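Uncharacterized protein (Leptotrichia buccalis, PDB 3T8K) is of unknown function but has an ankyrin-repeat-type fold of stacked helical hairpins, of a kind that often mediates protein-protein contacts. Local coordinates at residues Ile107-Lys120 against Ile139-Trp153. Residues are numbered along the deposited sequence; the frame is centred on the assembly and turned at random.
Sequences ITALYKPYKIVVFK and IFSQSGLQLLIKDKW
In this ankyrin-type fold, the loop from Ile-107 to Lys-120, before helix 129-140, lies beside the end of that helix and the loop that follows it, Ile-139 to Trp-153. Gln-146 reaches across with an extended chain: its NE2 gives Thr-108 O a nearly straight hydrogen bond (2.9 Å), 29° off the carbonyl plane, while a water links the same oxygen to Gln-146 N. Its amide also lies against Leu-110, NE2 3.5 Å from CG. A leucine in its place would probably leave Thr-108 O with the water but without its direct amide donor. Ile-139 CG2 sits over one face of the Phe-119 ring, 3.9 Å from the centroid, with Val-117 CB over the opposite face. At the loop tips, Lys-152 N bonds to Tyr-114 O (3.1 Å). Asp-151 begins an Asx turn, OD1 accepting from Trp-153 N at 2.7 Å; OD2 meets Lys-120 NZ through two waters and a long salt bridge (3.9 Å). The Tyr-114 and Trp-153 rings meet obliquely, planes at 51°; Tyr-114 OH hydrogen-bonds Gly-87 O, and Trp-153 NE1 Glu-131 OE1, both of the second subunit. Ile-107 and Phe-119 pack on helix 79-85, Leu-147 on helix 167-180.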
loop_
_atom_site.group_PDB
_atom_site.type_symbol
_atom_site.label_atom_id
_atom_site.label_comp_id
_atom_site.label_asym_id
_atom_site.label_seq_id
_atom_site.Cartn_x
_atom_site.Cartn_y
_atom_site.Cartn_z
ATOM N N ILE A 107 -16.198 11.655 0.968
ATOM C CA ILE A 107 -14.814 11.861 1.374
ATOM C C ILE A 107 -14.701 12.221 2.857
ATOM O O ILE A 107 -13.593 12.282 3.397
ATOM C CB ILE A 107 -14.130 12.952 0.499
ATOM C CG1 ILE A 107 -12.607 12.831 0.569
ATOM C CG2 ILE A 107 -14.616 14.357 0.885
ATOM C CD1 ILE A 107 -11.889 13.751 -0.397
ATOM N N THR A 108 -15.836 12.446 3.520
ATOM C CA THR A 108 -15.815 12.871 4.932
ATOM C C THR A 108 -15.675 11.700 5.901
ATOM O O THR A 108 -15.250 11.869 7.039
ATOM C CB THR A 108 -17.078 13.677 5.319
ATOM O OG1 THR A 108 -18.224 12.814 5.319
ATOM C CG2 THR A 108 -17.308 14.814 4.350
ATOM N N ALA A 109 -16.048 10.508 5.452
ATOM C CA ALA A 109 -15.936 9.323 6.297
ATOM C C ALA A 109 -14.485 8.997 6.614
ATOM O O ALA A 109 -13.614 9.095 5.750
ATOM C CB ALA A 109 -16.611 8.131 5.616
ATOM N N LEU A 110 -14.229 8.605 7.860
ATOM C CA LEU A 110 -12.899 8.213 8.285
ATOM C C LEU A 110 -12.518 6.859 7.739
ATOM O O LEU A 110 -13.370 6.108 7.262
ATOM C CB LEU A 110 -12.826 8.167 9.811
ATOM C CG LEU A 110 -13.082 9.520 10.465
ATOM C CD1 LEU A 110 -12.787 9.461 11.958
ATOM C CD2 LEU A 110 -12.242 10.572 9.780
ATOM N N TYR A 111 -11.227 6.558 7.777
ATOM C CA TYR A 111 -10.776 5.196 7.545
ATOM C C TYR A 111 -10.808 4.618 8.946
ATOM O O TYR A 111 -9.980 4.969 9.785
ATOM C CB TYR A 111 -9.357 5.172 6.962
ATOM C CG TYR A 111 -8.747 3.782 6.896
ATOM C CD1 TYR A 111 -9.272 2.817 6.044
ATOM C CD2 TYR A 111 -7.647 3.442 7.673
ATOM C CE1 TYR A 111 -8.725 1.552 5.973
ATOM C CE2 TYR A 111 -7.094 2.160 7.614
ATOM C CZ TYR A 111 -7.640 1.226 6.762
ATOM O OH TYR A 111 -7.110 -0.048 6.678
ATOM N N LYS A 112 -11.793 3.769 9.221
ATOM C CA LYS A 112 -12.059 3.337 10.598
ATOM C C LYS A 112 -10.913 2.624 11.342
ATOM O O LYS A 112 -10.627 2.958 12.487
ATOM C CB LYS A 112 -13.356 2.519 10.673
ATOM C CG LYS A 112 -14.599 3.383 10.526
ATOM C CD LYS A 112 -15.845 2.555 10.261
ATOM C CE LYS A 112 -16.980 3.440 9.747
ATOM N NZ LYS A 112 -18.055 2.650 9.077
ATOM N N PRO A 113 -10.251 1.654 10.697
ATOM C CA PRO A 113 -9.244 0.881 11.437
ATOM C C PRO A 113 -8.210 1.739 12.169
ATOM O O PRO A 113 -7.726 1.334 13.227
ATOM C CB PRO A 113 -8.590 0.033 10.340
ATOM C CG PRO A 113 -9.697 -0.187 9.365
ATOM C CD PRO A 113 -10.441 1.131 9.331
ATOM N N TYR A 114 -7.898 2.915 11.634
ATOM C CA TYR A 114 -6.911 3.794 12.254
ATOM C C TYR A 114 -7.528 5.131 12.665
ATOM O O TYR A 114 -6.848 5.993 13.213
ATOM C CB TYR A 114 -5.742 4.029 11.296
ATOM C CG TYR A 114 -4.787 2.860 11.161
ATOM C CD1 TYR A 114 -4.689 1.889 12.150
ATOM C CD2 TYR A 114 -3.979 2.730 10.038
ATOM C CE1 TYR A 114 -3.796 0.826 12.035
ATOM C CE2 TYR A 114 -3.090 1.670 9.909
ATOM C CZ TYR A 114 -3.000 0.727 10.906
ATOM O OH TYR A 114 -2.113 -0.314 10.767
ATOM N N LYS A 115 -8.824 5.288 12.396
ATOM C CA LYS A 115 -9.553 6.526 12.663
ATOM C C LYS A 115 -8.867 7.772 12.097
ATOM O O LYS A 115 -8.688 8.771 12.805
ATOM C CB LYS A 115 -9.835 6.698 14.161
ATOM C CG LYS A 115 -11.315 6.885 14.470
ATOM C CD LYS A 115 -11.546 7.721 15.718
ATOM C CE LYS A 115 -11.093 7.008 16.980
ATOM N NZ LYS A 115 -11.383 7.825 18.195
ATOM N N ILE A 116 -8.508 7.713 10.815
ATOM C CA ILE A 116 -7.801 8.804 10.148
ATOM C C ILE A 116 -8.604 9.368 8.985
ATOM O O ILE A 116 -9.411 8.661 8.379
ATOM C CB ILE A 116 -6.434 8.334 9.587
ATOM C CG1 ILE A 116 -6.609 7.188 8.591
ATOM C CG2 ILE A 116 -5.491 7.924 10.725
ATOM C CD1 ILE A 116 -5.307 6.760 7.951
ATOM N N VAL A 117 -8.389 10.639 8.659
ATOM C CA VAL A 117 -9.009 11.171 7.441
ATOM C C VAL A 117 -8.559 10.330 6.249
ATOM O O VAL A 117 -7.441 9.801 6.225
ATOM C CB VAL A 117 -8.711 12.656 7.204
ATOM C CG1 VAL A 117 -9.379 13.504 8.291
ATOM C CG2 VAL A 117 -7.200 12.908 7.161
ATOM N N VAL A 118 -9.444 10.177 5.270
ATOM C CA VAL A 118 -9.202 9.186 4.222
ATOM C C VAL A 118 -8.104 9.645 3.267
ATOM O O VAL A 118 -7.486 8.824 2.581
ATOM C CB VAL A 118 -10.502 8.853 3.457
ATOM C CG1 VAL A 118 -10.887 10.000 2.534
ATOM C CG2 VAL A 118 -10.354 7.546 2.694
ATOM N N PHE A 119 -7.854 10.956 3.257
ATOM C CA PHE A 119 -6.830 11.568 2.407
ATOM C C PHE A 119 -5.507 11.802 3.130
ATOM O O PHE A 119 -4.640 12.512 2.628
ATOM C CB PHE A 119 -7.325 12.901 1.822
ATOM C CG PHE A 119 -8.032 13.768 2.816
ATOM C CD1 PHE A 119 -7.331 14.679 3.591
ATOM C CD2 PHE A 119 -9.403 13.651 2.993
ATOM C CE1 PHE A 119 -7.991 15.466 4.518
ATOM C CE2 PHE A 119 -10.065 14.426 3.916
ATOM C CZ PHE A 119 -9.358 15.338 4.681
ATOM N N LYS A 120 -5.325 11.186 4.291
ATOM C CA LYS A 120 -4.130 11.494 5.084
ATOM C C LYS A 120 -2.828 11.310 4.299
ATOM O O LYS A 120 -1.873 12.071 4.479
ATOM C CB LYS A 120 -4.088 10.666 6.360
ATOM C CG LYS A 120 -2.791 10.838 7.133
ATOM C CD LYS A 120 -2.935 10.346 8.568
ATOM C CE LYS A 120 -1.635 10.500 9.329
ATOM N NZ LYS A 120 -1.837 10.315 10.790
ATOM N N ILE A 139 -10.916 18.824 -2.089
ATOM C CA ILE A 139 -11.144 18.315 -0.749
ATOM C C ILE A 139 -11.752 19.351 0.199
ATOM O O ILE A 139 -12.758 19.081 0.852
ATOM C CB ILE A 139 -9.853 17.723 -0.155
ATOM C CG1 ILE A 139 -9.388 16.534 -1.010
ATOM C CG2 ILE A 139 -10.079 17.294 1.283
ATOM C CD1 ILE A 139 -8.060 15.949 -0.568
ATOM N N PHE A 140 -11.162 20.541 0.265
ATOM C CA PHE A 140 -11.620 21.541 1.224
ATOM C C PHE A 140 -12.921 22.242 0.832
ATOM O O PHE A 140 -13.459 23.012 1.626
ATOM C CB PHE A 140 -10.508 22.551 1.537
ATOM C CG PHE A 140 -9.325 21.933 2.235
ATOM C CD1 PHE A 140 -9.461 21.403 3.511
ATOM C CD2 PHE A 140 -8.094 21.849 1.607
ATOM C CE1 PHE A 140 -8.386 20.821 4.155
ATOM C CE2 PHE A 140 -7.015 21.265 2.246
ATOM C CZ PHE A 140 -7.161 20.754 3.523
ATOM N N SER A 141 -13.428 21.955 -0.370
ATOM C CA SER A 141 -14.730 22.455 -0.812
ATOM C C SER A 141 -15.879 21.591 -0.285
ATOM O O SER A 141 -17.054 21.922 -0.458
ATOM C CB SER A 141 -14.800 22.488 -2.341
ATOM O OG SER A 141 -13.917 23.460 -2.871
ATOM N N GLN A 142 -15.541 20.468 0.330
ATOM C CA GLN A 142 -16.553 19.573 0.873
ATOM C C GLN A 142 -16.810 19.874 2.351
ATOM O O GLN A 142 -15.878 19.942 3.154
ATOM C CB GLN A 142 -16.121 18.116 0.701
ATOM C CG GLN A 142 -15.652 17.774 -0.707
ATOM C CD GLN A 142 -16.681 18.113 -1.770
ATOM O OE1 GLN A 142 -17.861 17.801 -1.629
ATOM N NE2 GLN A 142 -16.239 18.767 -2.838
ATOM N N SER A 143 -18.083 20.035 2.695
ATOM C CA SER A 143 -18.501 20.214 4.077
ATOM C C SER A 143 -18.338 18.917 4.844
ATOM O O SER A 143 -18.538 17.837 4.290
ATOM C CB SER A 143 -19.971 20.641 4.113
ATOM O OG SER A 143 -20.458 20.721 5.443
ATOM N N GLY A 144 -17.971 19.006 6.118
ATOM C CA GLY A 144 -17.947 17.815 6.957
ATOM C C GLY A 144 -16.615 17.102 7.139
ATOM O O GLY A 144 -16.575 16.003 7.695
ATOM N N LEU A 145 -15.517 17.701 6.690
ATOM C CA LEU A 145 -14.209 17.091 6.934
ATOM C C LEU A 145 -13.931 17.007 8.437
ATOM O O LEU A 145 -14.198 17.950 9.185
ATOM C CB LEU A 145 -13.091 17.857 6.224
ATOM C CG LEU A 145 -13.223 17.967 4.702
ATOM C CD1 LEU A 145 -12.103 18.827 4.117
ATOM C CD2 LEU A 145 -13.248 16.594 4.061
ATOM N N GLN A 146 -13.401 15.873 8.877
ATOM C CA GLN A 146 -13.187 15.630 10.298
ATOM C C GLN A 146 -11.729 15.897 10.642
ATOM O O GLN A 146 -10.934 14.972 10.827
ATOM C CB GLN A 146 -13.590 14.194 10.651
ATOM C CG GLN A 146 -15.047 13.890 10.329
ATOM C CD GLN A 146 -15.496 12.535 10.837
ATOM O OE1 GLN A 146 -15.560 12.302 12.044
ATOM N NE2 GLN A 146 -15.818 11.633 9.915
ATOM N N LEU A 147 -11.385 17.176 10.719
ATOM C CA LEU A 147 -9.992 17.593 10.863
ATOM C C LEU A 147 -9.477 17.644 12.306
ATOM O O LEU A 147 -8.270 17.739 12.518
ATOM C CB LEU A 147 -9.768 18.957 10.193
ATOM C CG LEU A 147 -10.173 19.153 8.726
ATOM C CD1 LEU A 147 -9.735 20.539 8.256
ATOM C CD2 LEU A 147 -9.580 18.077 7.826
ATOM N N LEU A 148 -10.380 17.577 13.283
ATOM C CA LEU A 148 -10.017 17.740 14.693
ATOM C C LEU A 148 -10.423 16.534 15.521
ATOM O O LEU A 148 -10.656 16.636 16.724
ATOM C CB LEU A 148 -10.669 18.998 15.270
ATOM C CG LEU A 148 -10.174 20.278 14.612
ATOM C CD1 LEU A 148 -10.963 21.485 15.123
ATOM C CD2 LEU A 148 -8.686 20.442 14.856
ATOM N N ILE A 149 -10.513 15.391 14.860
ATOM C CA ILE A 149 -10.854 14.150 15.521
ATOM C C ILE A 149 -9.580 13.345 15.735
ATOM O O ILE A 149 -8.816 13.125 14.796
ATOM C CB ILE A 149 -11.830 13.328 14.655
ATOM C CG1 ILE A 149 -13.038 14.180 14.255
ATOM C CG2 ILE A 149 -12.265 12.068 15.388
ATOM C CD1 ILE A 149 -14.113 14.252 15.306
ATOM N N LYS A 150 -9.359 12.911 16.971
ATOM C CA LYS A 150 -8.187 12.122 17.330
ATOM C C LYS A 150 -8.198 10.765 16.650
ATOM O O LYS A 150 -9.209 10.057 16.678
ATOM C CB LYS A 150 -8.147 11.898 18.843
ATOM C CG LYS A 150 -8.184 13.165 19.685
ATOM C CD LYS A 150 -6.831 13.836 19.737
ATOM C CE LYS A 150 -6.627 14.564 21.062
ATOM N NZ LYS A 150 -7.581 15.696 21.243
ATOM N N ASP A 151 -7.069 10.380 16.061
ATOM C CA ASP A 151 -6.970 9.051 15.461
ATOM C C ASP A 151 -6.778 8.011 16.559
ATOM O O ASP A 151 -6.860 8.337 17.753
ATOM C CB ASP A 151 -5.862 8.972 14.391
ATOM C CG ASP A 151 -4.448 9.088 14.968
ATOM O OD1 ASP A 151 -4.264 9.000 16.204
ATOM O OD2 ASP A 151 -3.504 9.248 14.162
ATOM N N LYS A 152 -6.536 6.772 16.151
ATOM C CA LYS A 152 -6.376 5.657 17.071
ATOM C C LYS A 152 -5.269 5.905 18.101
ATOM O O LYS A 152 -5.212 5.219 19.129
ATOM C CB LYS A 152 -6.096 4.378 16.277
ATOM C CG LYS A 152 -5.963 3.106 17.100
ATOM C CD LYS A 152 -5.562 1.946 16.205
ATOM C CE LYS A 152 -5.247 0.686 17.002
ATOM N NZ LYS A 152 -4.707 -0.396 16.126
ATOM N N TRP A 153 -4.399 6.882 17.842
ATOM C CA TRP A 153 -3.284 7.150 18.761
ATOM C C TRP A 153 -3.262 8.555 19.350
ATOM O O TRP A 153 -2.273 8.950 19.968
ATOM C CB TRP A 153 -1.936 6.824 18.106
ATOM C CG TRP A 153 -1.861 5.423 17.615
ATOM C CD1 TRP A 153 -1.496 4.319 18.328
ATOM C CD2 TRP A 153 -2.182 4.964 16.299
ATOM N NE1 TRP A 153 -1.569 3.200 17.533
ATOM C CE2 TRP A 153 -1.988 3.569 16.284
ATOM C CE3 TRP A 153 -2.616 5.596 15.131
ATOM C CZ2 TRP A 153 -2.206 2.803 15.147
ATOM C CZ3 TRP A 153 -2.835 4.833 14.006
ATOM C CH2 TRP A 153 -2.629 3.453 14.020
HETATM O O HOH W 1 -13.162 13.546 7.123
HETATM O O HOH W 2 -16.447 8.305 10.019
HETATM O O HOH W 3 -8.235 11.494 12.763
HETATM O O HOH W 4 -2.309 7.849 11.986
HETATM O O HOH W 5 -4.066 11.636 12.194
#